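Local coordinates for protein glucuronan lyase A (Trichoderma reesei, PDB 2ZZJ) that probably cleaves beta-1,4-linked glucuronan chains from within as an endo-acting polysaccharide lyase, and carries a bound calcium ion, at residues N29-F32 and S36-K39; Y70-R75 and F193-G198; Q81-S86 and G215-W220. All coordinates share one frame; numbering follows the deposited sequence.

How the interactions relate
Interactions 1, 2 and 3 lie 15 to 18 Å apart, centre to centre, and all reach one of the two antiparallel sheets of the beta-jelly roll. Strand 216-227 joins them: it pairs with strand 37-43 of interaction 1 on one side and with strand 66-76 of interaction 2 on the other, and residues 215-220 of interaction 3 lie on it. Interaction 1 closes first along the chain, whereas the segments of interactions 2 and 3 alternate. Their roles differ: residues 29-39 build part of the calcium site at one margin, residues 70-75 and 193-198 bring the two sheets together, and interaction 3 ties the connecting loop 81-86 to the sheet.

Interaction 1. Residues N29-F32 and S36-K39; sequences NVVF and SALK. With CA (calcium ion), chain B.
Val31 lays its branched side chain along the peptide that joins Ser36 to Ala37, and the carbonyl end of that peptide holds the calcium ion. Val31 CB stands 4.4 Å from Ser36 C and leaves the closer contacts to the two methyls. CG1, anti to the backbone N (chi1 167°), lies on the metal side of CB, 3.6 Å from Ser36 O. The other methyl, Val31 CG2, comes nearest to the carbonyl carbon, 3.6 Å from Ser36 C, with Ala37 N and Ser36 N close by. It also meets the methyl of Ala37, Val31 CG2 to Ala37 CB 4.1 Å.

Ser36 O binds the calcium ion at 2.4 Å. Asp7 O, Lys33 O and Asp222 OD2 are further ligands, and two waters also bind it; one of these waters accepts a weak hydrogen bond from Ser36 N as well. The apolar CG1 of Val31 therefore borders a carbonyl that is probably polarised by the metal. In the jelly roll this is the loop between strands 23-27 and 37-43, neighbours in an antiparallel sheet, with strand 216-227 flanking 37-43 on its other side and contributing Asp222. The hydroxyl of Ser36 plays no part in gripping the ion through this contact: OG is hydrogen-bonded to Gly8 O instead.

One residue further on, Ala37 points its CB toward the loop. The methyl, Ala37 CB, comes to 3.4 Å from Val30 O, ordinary van der Waals contact, and lies against Val31 CA as well. Val30 O is buried here without a polar partner, while the backbone of Ala37 is hydrogen-bonded to Val27 in the sheet.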
loop_
_atom_site.group_PDB
_atom_site.type_symbol
_atom_site.label_atom_id
_atom_site.label_comp_id
_atom_site.label_asym_id
_atom_site.label_seq_id
_atom_site.Cartn_x
_atom_site.Cartn_y
_atom_site.Cartn_z
ATOM N N ASN A 29 -16.764 -12.261 -9.932
ATOM C CA ASN A 29 -18.018 -11.953 -9.214
ATOM C C ASN A 29 -18.027 -10.676 -8.400
ATOM O O ASN A 29 -19.087 -10.126 -8.122
ATOM C CB ASN A 29 -18.460 -13.120 -8.317
ATOM C CG ASN A 29 -17.436 -13.467 -7.240
ATOM O OD1 ASN A 29 -16.229 -13.221 -7.395
ATOM N ND2 ASN A 29 -17.914 -14.071 -6.146
ATOM N N VAL A 30 -16.843 -10.212 -7.996
ATOM C CA VAL A 30 -16.713 -8.989 -7.208
ATOM C C VAL A 30 -15.668 -8.186 -7.968
ATOM O O VAL A 30 -14.488 -8.499 -7.908
ATOM C CB VAL A 30 -16.231 -9.286 -5.762
ATOM C CG1 VAL A 30 -16.046 -7.983 -4.971
ATOM C CG2 VAL A 30 -17.219 -10.251 -5.026
ATOM N N VAL A 31 -16.134 -7.209 -8.734
ATOM C CA VAL A 31 -15.302 -6.525 -9.730
ATOM C C VAL A 31 -15.619 -5.035 -9.713
ATOM O O VAL A 31 -16.777 -4.657 -9.604
ATOM C CB VAL A 31 -15.540 -7.120 -11.148
ATOM C CG1 VAL A 31 -14.953 -6.231 -12.225
ATOM C CG2 VAL A 31 -14.955 -8.525 -11.239
ATOM N N PHE A 32 -14.595 -4.177 -9.824
ATOM C CA PHE A 32 -14.856 -2.761 -9.908
ATOM C C PHE A 32 -15.177 -2.295 -11.353
ATOM O O PHE A 32 -16.121 -1.536 -11.572
ATOM C CB PHE A 32 -13.685 -1.944 -9.317
ATOM C CG PHE A 32 -13.854 -0.456 -9.468
ATOM C CD1 PHE A 32 -14.883 0.214 -8.785
ATOM C CD2 PHE A 32 -12.995 0.271 -10.296
ATOM C CE1 PHE A 32 -15.075 1.595 -8.934
ATOM C CE2 PHE A 32 -13.165 1.672 -10.453
ATOM C CZ PHE A 32 -14.221 2.333 -9.771
ATOM N N SER A 36 -13.005 -8.621 -14.370
ATOM C CA SER A 36 -12.010 -9.281 -13.558
ATOM C C SER A 36 -11.567 -8.365 -12.435
ATOM O O SER A 36 -11.505 -7.145 -12.621
ATOM C CB SER A 36 -10.801 -9.614 -14.417
ATOM O OG SER A 36 -9.993 -10.558 -13.745
ATOM N N ALA A 37 -11.274 -8.953 -11.284
ATOM C CA ALA A 37 -10.544 -8.228 -10.224
ATOM C C ALA A 37 -9.651 -9.223 -9.484
ATOM O O ALA A 37 -9.723 -10.426 -9.751
ATOM C CB ALA A 37 -11.516 -7.559 -9.291
ATOM N N LEU A 38 -8.851 -8.743 -8.533
ATOM C CA LEU A 38 -8.006 -9.619 -7.741
ATOM C C LEU A 38 -8.549 -9.724 -6.351
ATOM O O LEU A 38 -8.978 -8.717 -5.800
ATOM C CB LEU A 38 -6.579 -9.087 -7.680
ATOM C CG LEU A 38 -5.851 -9.073 -9.026
ATOM C CD1 LEU A 38 -4.471 -8.406 -8.905
ATOM C CD2 LEU A 38 -5.697 -10.501 -9.596
ATOM N N LYS A 39 -8.550 -10.939 -5.800
ATOM C CA LYS A 39 -8.961 -11.170 -4.411
ATOM C C LYS A 39 -7.737 -11.599 -3.611
ATOM O O LYS A 39 -7.052 -12.557 -3.987
ATOM C CB LYS A 39 -10.038 -12.255 -4.335
ATOM C CG LYS A 39 -10.516 -12.523 -2.908
ATOM C CD LYS A 39 -11.645 -13.551 -2.861
ATOM C CE LYS A 39 -11.157 -14.912 -3.364
ATOM N NZ LYS A 39 -12.152 -15.959 -2.893
HETATM CA CA CA B . -11.182 -5.008 -13.615
HETATM O O HOH W 1 -11.160 -6.331 -15.719
HETATM O O HOH W 2 -10.671 -2.959 -14.775
#

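Interaction 2. Residues Y70-R75 and F193-G198; sequences YGFAFR and FQFRVG
Phe195 and Val197 of one strand reach across the protein core to Tyr70 and Phe72 of another. Phe193, first in the segment, stacks on Tyr62, beyond the end of the contact. Gln194 turns to the other side of its strand, where OE1 receives two hydrogen bonds from Arg196: Arg196 NE lies almost in line with the carbonyl bond at 2.8 Å from Gln194 OE1, and NH2 approaches at an angle. Both nitrogens grip side-on with OE1 in the guanidinium plane, and Arg196 NH1 continues to Glu55 in a salt bridge.

Phe195, between them, points inward. With CG anti to the backbone N (chi1 174°), its ring reaches out to Tyr70 in a tilted edge-to-face pair, centroids 5.2 Å apart and planes at 59°. Tyr70 supplies the edge: Tyr70 CD1 sits over the rim of one face, 4.0 Å from Phe195 CD2. The same Phe195 ring uses its edge against Phe72, with Phe195 CZ 4.3 Å from Phe72 CD2, and stacks on Phe92. The Tyr70 hydroxyl is bonded at the far end of its ring to Gly61 O and Trp160 NE1.

Val197 comes next on the inward side and puts CG1 over one face of the Phe72 ring, Val197 CG1 to Phe72 CG 4.4 Å. At Gly198 the chain turns a corner. The axes of segments 70-75 and 193-197, one from each sheet, approach to 10.1 Å, their directions 16° apart: aromatic and aliphatic side chains fill the space between two facing sheets, the build of a beta-jelly-roll sandwich.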
loop_
_atom_site.group_PDB
_atom_site.type_symbol
_atom_site.label_atom_id
_atom_site.label_comp_id
_atom_site.label_asym_id
_atom_site.label_seq_id
_atom_site.Cartn_x
_atom_site.Cartn_y
_atom_site.Cartn_z
ATOM N N TYR A 70 -0.407 7.601 -8.437
ATOM C CA TYR A 70 -0.753 6.183 -8.258
ATOM C C TYR A 70 -2.257 6.118 -7.997
ATOM O O TYR A 70 -2.787 6.948 -7.260
ATOM C CB TYR A 70 -0.039 5.625 -7.015
ATOM C CG TYR A 70 1.455 5.834 -7.108
ATOM C CD1 TYR A 70 2.289 4.853 -7.686
ATOM C CD2 TYR A 70 2.032 7.037 -6.699
ATOM C CE1 TYR A 70 3.688 5.080 -7.812
ATOM C CE2 TYR A 70 3.416 7.256 -6.835
ATOM C CZ TYR A 70 4.212 6.266 -7.368
ATOM O OH TYR A 70 5.559 6.485 -7.496
ATOM N N GLY A 71 -2.934 5.128 -8.562
ATOM C CA GLY A 71 -4.374 4.968 -8.341
ATOM C C GLY A 71 -4.660 3.479 -8.162
ATOM O O GLY A 71 -4.011 2.625 -8.802
ATOM N N PHE A 72 -5.620 3.148 -7.315
ATOM C CA PHE A 72 -6.141 1.763 -7.260
ATOM C C PHE A 72 -7.509 1.757 -6.654
ATOM O O PHE A 72 -7.891 2.715 -5.930
ATOM C CB PHE A 72 -5.232 0.806 -6.514
ATOM C CG PHE A 72 -4.991 1.182 -5.065
ATOM C CD1 PHE A 72 -5.690 0.537 -4.053
ATOM C CD2 PHE A 72 -4.059 2.174 -4.735
ATOM C CE1 PHE A 72 -5.465 0.871 -2.683
ATOM C CE2 PHE A 72 -3.829 2.523 -3.392
ATOM C CZ PHE A 72 -4.535 1.877 -2.373
ATOM N N ALA A 73 -8.266 0.709 -6.980
ATOM C CA ALA A 73 -9.519 0.514 -6.276
ATOM C C ALA A 73 -9.353 -0.646 -5.305
ATOM O O ALA A 73 -8.645 -1.610 -5.603
ATOM C CB ALA A 73 -10.648 0.225 -7.263
ATOM N N PHE A 74 -10.002 -0.571 -4.156
ATOM C CA PHE A 74 -10.004 -1.697 -3.196
ATOM C C PHE A 74 -11.350 -1.819 -2.497
ATOM O O PHE A 74 -12.129 -0.869 -2.475
ATOM C CB PHE A 74 -8.865 -1.585 -2.166
ATOM C CG PHE A 74 -9.164 -0.625 -1.040
ATOM C CD1 PHE A 74 -9.708 -1.085 0.157
ATOM C CD2 PHE A 74 -8.961 0.760 -1.218
ATOM C CE1 PHE A 74 -10.017 -0.181 1.219
ATOM C CE2 PHE A 74 -9.278 1.689 -0.163
ATOM C CZ PHE A 74 -9.801 1.198 1.034
ATOM N N ARG A 75 -11.594 -2.994 -1.922
ATOM C CA ARG A 75 -12.864 -3.311 -1.315
ATOM C C ARG A 75 -12.609 -4.266 -0.162
ATOM O O ARG A 75 -11.960 -5.299 -0.335
ATOM C CB ARG A 75 -13.753 -3.992 -2.352
ATOM C CG ARG A 75 -15.137 -4.376 -1.815
ATOM C CD ARG A 75 -15.821 -5.239 -2.851
ATOM N NE ARG A 75 -17.201 -5.561 -2.487
ATOM C CZ ARG A 75 -17.546 -6.602 -1.738
ATOM N NH1 ARG A 75 -16.627 -7.401 -1.250
ATOM N NH2 ARG A 75 -18.831 -6.848 -1.482
ATOM N N PHE A 193 12.052 1.965 -5.286
ATOM C CA PHE A 193 11.055 1.352 -4.387
ATOM C C PHE A 193 9.990 0.669 -5.224
ATOM O O PHE A 193 9.505 1.261 -6.212
ATOM C CB PHE A 193 10.386 2.442 -3.595
ATOM C CG PHE A 193 11.190 2.932 -2.411
ATOM C CD1 PHE A 193 10.894 2.468 -1.127
ATOM C CD2 PHE A 193 12.237 3.867 -2.575
ATOM C CE1 PHE A 193 11.613 2.935 -0.017
ATOM C CE2 PHE A 193 12.964 4.354 -1.465
ATOM C CZ PHE A 193 12.668 3.884 -0.194
ATOM N N GLN A 194 9.611 -0.544 -4.831
ATOM C CA GLN A 194 8.502 -1.254 -5.459
ATOM C C GLN A 194 7.200 -0.604 -5.011
ATOM O O GLN A 194 7.144 0.016 -3.954
ATOM C CB GLN A 194 8.464 -2.705 -5.013
ATOM C CG GLN A 194 9.778 -3.458 -5.109
ATOM C CD GLN A 194 9.643 -4.830 -4.565
ATOM O OE1 GLN A 194 8.776 -5.099 -3.729
ATOM N NE2 GLN A 194 10.508 -5.738 -5.021
ATOM N N PHE A 195 6.161 -0.743 -5.834
ATOM C CA PHE A 195 4.810 -0.356 -5.431
ATOM C C PHE A 195 4.059 -1.671 -5.328
ATOM O O PHE A 195 3.930 -2.409 -6.323
ATOM C CB PHE A 195 4.196 0.549 -6.489
ATOM C CG PHE A 195 2.755 0.891 -6.231
ATOM C CD1 PHE A 195 2.317 1.223 -4.942
ATOM C CD2 PHE A 195 1.831 0.863 -7.286
ATOM C CE1 PHE A 195 0.963 1.563 -4.689
ATOM C CE2 PHE A 195 0.451 1.199 -7.047
ATOM C CZ PHE A 195 0.033 1.538 -5.763
ATOM N N ARG A 196 3.603 -1.995 -4.121
ATOM C CA ARG A 196 2.848 -3.216 -3.910
ATOM C C ARG A 196 1.411 -2.894 -3.518
ATOM O O ARG A 196 1.157 -1.938 -2.739
ATOM C CB ARG A 196 3.449 -4.036 -2.781
ATOM C CG ARG A 196 4.915 -4.390 -2.986
ATOM C CD ARG A 196 5.292 -5.326 -1.893
ATOM N NE ARG A 196 6.699 -5.701 -1.979
ATOM C CZ ARG A 196 7.324 -6.385 -1.027
ATOM N NH1 ARG A 196 6.663 -6.774 0.077
ATOM N NH2 ARG A 196 8.613 -6.663 -1.177
ATOM N N VAL A 197 0.476 -3.687 -4.042
ATOM C CA VAL A 197 -0.886 -3.636 -3.496
ATOM C C VAL A 197 -1.264 -5.012 -2.957
ATOM O O VAL A 197 -0.910 -6.057 -3.542
ATOM C CB VAL A 197 -1.974 -3.032 -4.473
ATOM C CG1 VAL A 197 -1.608 -1.601 -4.927
ATOM C CG2 VAL A 197 -2.276 -3.976 -5.654
ATOM N N GLY A 198 -1.978 -5.035 -1.838
ATOM C CA GLY A 198 -2.410 -6.307 -1.297
ATOM C C GLY A 198 -2.568 -6.306 0.206
ATOM O O GLY A 198 -2.135 -5.368 0.892
#

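Interaction 3. Residues Q81-S86 and G215-W220; sequences QFQPQS and GFRQVW
Arg217 points the end of its guanidinium at the backbone carbonyl of Gln81, so that a strand of the beta-jelly roll holds the loop that leads from strand 66-76 to strand 86-95. Arg217 NH1 and NH2 both donate to the single atom Gln81 O, at 2.8 Å and 2.9 Å respectively. The oxygen lies near the guanidinium plane, but the two nitrogens meet the carbonyl differently: NH2 is in the carbonyl plane on a lone pair, whereas NH1 stands well above that plane. Sharing one acceptor bends both bonds, with N-H...O angles of 137° for NH2 and 141° for NH1.

The arginine bends to get there. Its chain kinks at chi2 and runs out extended beyond, which carries the group across to the loop from Arg217 CA, 8.7 Å from Gln81 CA. NE is tied to Gln214 O, Trp80 makes a cation-pi contact, and the side chain also touches Trp204; together these neighbours probably limit how the guanidinium can turn. A leucine here would probably leave Gln81 O without both of these donors and Trp80 without its cation, weakening this tie between loop and strand.

Gln83 crosses the arginine at about a right angle, its amide plane turned 69° from the guanidinium. It offers carbon rather than nitrogen, Gln83 CG lying 3.8 Å from Arg217 NH2 at the guanidinium edge, and Gln81 CB approaches the same NH2. The amide of Gln83 folds back within the loop instead: Gln83 NE2 donates to Gln81 OE1 at 3.0 Å, and that oxygen also accepts from Thr213 N.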
loop_
_atom_site.group_PDB
_atom_site.type_symbol
_atom_site.label_atom_id
_atom_site.label_comp_id
_atom_site.label_asym_id
_atom_site.label_seq_id
_atom_site.Cartn_x
_atom_site.Cartn_y
_atom_site.Cartn_z
ATOM N N GLN A 81 -14.520 -7.229 9.913
ATOM C CA GLN A 81 -14.639 -7.019 11.359
ATOM C C GLN A 81 -13.642 -5.941 11.718
ATOM O O GLN A 81 -12.428 -6.188 11.822
ATOM C CB GLN A 81 -14.377 -8.349 12.104
ATOM C CG GLN A 81 -14.806 -8.329 13.566
ATOM C CD GLN A 81 -14.419 -9.612 14.274
ATOM O OE1 GLN A 81 -13.410 -9.663 14.975
ATOM N NE2 GLN A 81 -15.165 -10.664 14.030
ATOM N N PHE A 82 -14.138 -4.724 11.914
ATOM C CA PHE A 82 -13.262 -3.601 12.183
ATOM C C PHE A 82 -12.615 -3.816 13.555
ATOM O O PHE A 82 -13.322 -4.167 14.542
ATOM C CB PHE A 82 -14.051 -2.274 12.091
ATOM C CG PHE A 82 -14.516 -1.947 10.702
ATOM C CD1 PHE A 82 -13.657 -1.292 9.802
ATOM C CD2 PHE A 82 -15.790 -2.302 10.273
ATOM C CE1 PHE A 82 -14.067 -0.997 8.513
ATOM C CE2 PHE A 82 -16.218 -2.001 8.993
ATOM C CZ PHE A 82 -15.339 -1.353 8.090
ATOM N N GLN A 83 -11.288 -3.621 13.602
ATOM C CA GLN A 83 -10.443 -3.818 14.780
ATOM C C GLN A 83 -9.324 -2.788 14.783
ATOM O O GLN A 83 -8.948 -2.264 13.705
ATOM C CB GLN A 83 -9.863 -5.254 14.831
ATOM C CG GLN A 83 -10.892 -6.346 14.979
ATOM C CD GLN A 83 -11.582 -6.349 16.354
ATOM O OE1 GLN A 83 -11.247 -5.559 17.235
ATOM N NE2 GLN A 83 -12.533 -7.248 16.527
ATOM N N PRO A 84 -8.816 -2.431 15.987
ATOM C CA PRO A 84 -7.759 -1.447 16.170
ATOM C C PRO A 84 -6.392 -1.806 15.594
ATOM O O PRO A 84 -5.530 -0.927 15.500
ATOM C CB PRO A 84 -7.634 -1.326 17.705
ATOM C CG PRO A 84 -8.409 -2.454 18.291
ATOM C CD PRO A 84 -9.374 -2.921 17.275
ATOM N N GLN A 85 -6.164 -3.077 15.266
ATOM C CA GLN A 85 -4.895 -3.483 14.642
ATOM C C GLN A 85 -4.814 -2.914 13.229
ATOM O O GLN A 85 -5.824 -2.484 12.676
ATOM C CB GLN A 85 -4.748 -5.001 14.604
ATOM C CG GLN A 85 -4.441 -5.625 15.978
ATOM C CD GLN A 85 -4.188 -7.111 15.912
ATOM O OE1 GLN A 85 -4.990 -7.871 15.382
ATOM N NE2 GLN A 85 -3.093 -7.548 16.528
ATOM N N SER A 86 -3.608 -2.894 12.669
ATOM C CA SER A 86 -3.411 -2.528 11.265
ATOM C C SER A 86 -3.624 -3.712 10.350
ATOM O O SER A 86 -3.100 -4.788 10.610
ATOM C CB SER A 86 -1.988 -2.015 11.046
ATOM O OG SER A 86 -1.644 -2.031 9.658
ATOM N N GLY A 215 -10.209 -14.302 11.745
ATOM C CA GLY A 215 -8.871 -14.739 11.350
ATOM C C GLY A 215 -8.738 -14.970 9.858
ATOM O O GLY A 215 -7.621 -15.156 9.357
ATOM N N PHE A 216 -9.857 -14.953 9.144
ATOM C CA PHE A 216 -9.842 -15.050 7.695
ATOM C C PHE A 216 -10.254 -13.702 7.116
ATOM O O PHE A 216 -11.423 -13.302 7.213
ATOM C CB PHE A 216 -10.800 -16.135 7.216
ATOM C CG PHE A 216 -10.862 -16.286 5.719
ATOM C CD1 PHE A 216 -9.714 -16.630 4.990
ATOM C CD2 PHE A 216 -12.085 -16.146 5.033
ATOM C CE1 PHE A 216 -9.765 -16.817 3.584
ATOM C CE2 PHE A 216 -12.138 -16.312 3.655
ATOM C CZ PHE A 216 -10.968 -16.634 2.926
ATOM N N ARG A 217 -9.300 -13.032 6.491
ATOM C CA ARG A 217 -9.496 -11.647 6.050
ATOM C C ARG A 217 -9.459 -11.580 4.535
ATOM O O ARG A 217 -8.608 -12.218 3.930
ATOM C CB ARG A 217 -8.413 -10.757 6.642
ATOM C CG ARG A 217 -8.475 -10.597 8.185
ATOM C CD ARG A 217 -9.530 -9.535 8.530
ATOM N NE ARG A 217 -9.800 -9.459 9.970
ATOM C CZ ARG A 217 -10.410 -8.434 10.559
ATOM N NH1 ARG A 217 -10.801 -7.368 9.832
ATOM N NH2 ARG A 217 -10.595 -8.455 11.887
ATOM N N GLN A 218 -10.356 -10.799 3.930
ATOM C CA GLN A 218 -10.446 -10.701 2.458
ATOM C C GLN A 218 -10.532 -9.254 1.971
ATOM O O GLN A 218 -11.343 -8.465 2.480
ATOM C CB GLN A 218 -11.666 -11.437 1.920
ATOM C CG GLN A 218 -11.876 -12.858 2.495
ATOM C CD GLN A 218 -13.171 -13.418 2.051
ATOM O OE1 GLN A 218 -14.161 -13.395 2.789
ATOM N NE2 GLN A 218 -13.192 -13.915 0.834
ATOM N N VAL A 219 -9.716 -8.925 0.966
ATOM C CA VAL A 219 -9.708 -7.585 0.356
ATOM C C VAL A 219 -9.572 -7.797 -1.160
ATOM O O VAL A 219 -8.763 -8.647 -1.585
ATOM C CB VAL A 219 -8.548 -6.703 0.871
ATOM C CG1 VAL A 219 -8.637 -5.274 0.178
ATOM C CG2 VAL A 219 -8.589 -6.575 2.415
ATOM N N TRP A 220 -10.372 -7.085 -1.951
ATOM C CA TRP A 220 -10.329 -7.149 -3.410
ATOM C C TRP A 220 -9.637 -5.891 -3.949
ATOM O O TRP A 220 -9.676 -4.839 -3.284
ATOM C CB TRP A 220 -11.734 -7.224 -3.988
ATOM C CG TRP A 220 -12.442 -8.524 -3.741
ATOM C CD1 TRP A 220 -12.681 -9.525 -4.656
ATOM C CD2 TRP A 220 -12.975 -8.980 -2.507
ATOM N NE1 TRP A 220 -13.376 -10.577 -4.053
ATOM C CE2 TRP A 220 -13.559 -10.257 -2.737
ATOM C CE3 TRP A 220 -13.026 -8.438 -1.222
ATOM C CZ2 TRP A 220 -14.160 -10.987 -1.723
ATOM C CZ3 TRP A 220 -13.668 -9.173 -0.212
ATOM C CH2 TRP A 220 -14.213 -10.423 -0.470
#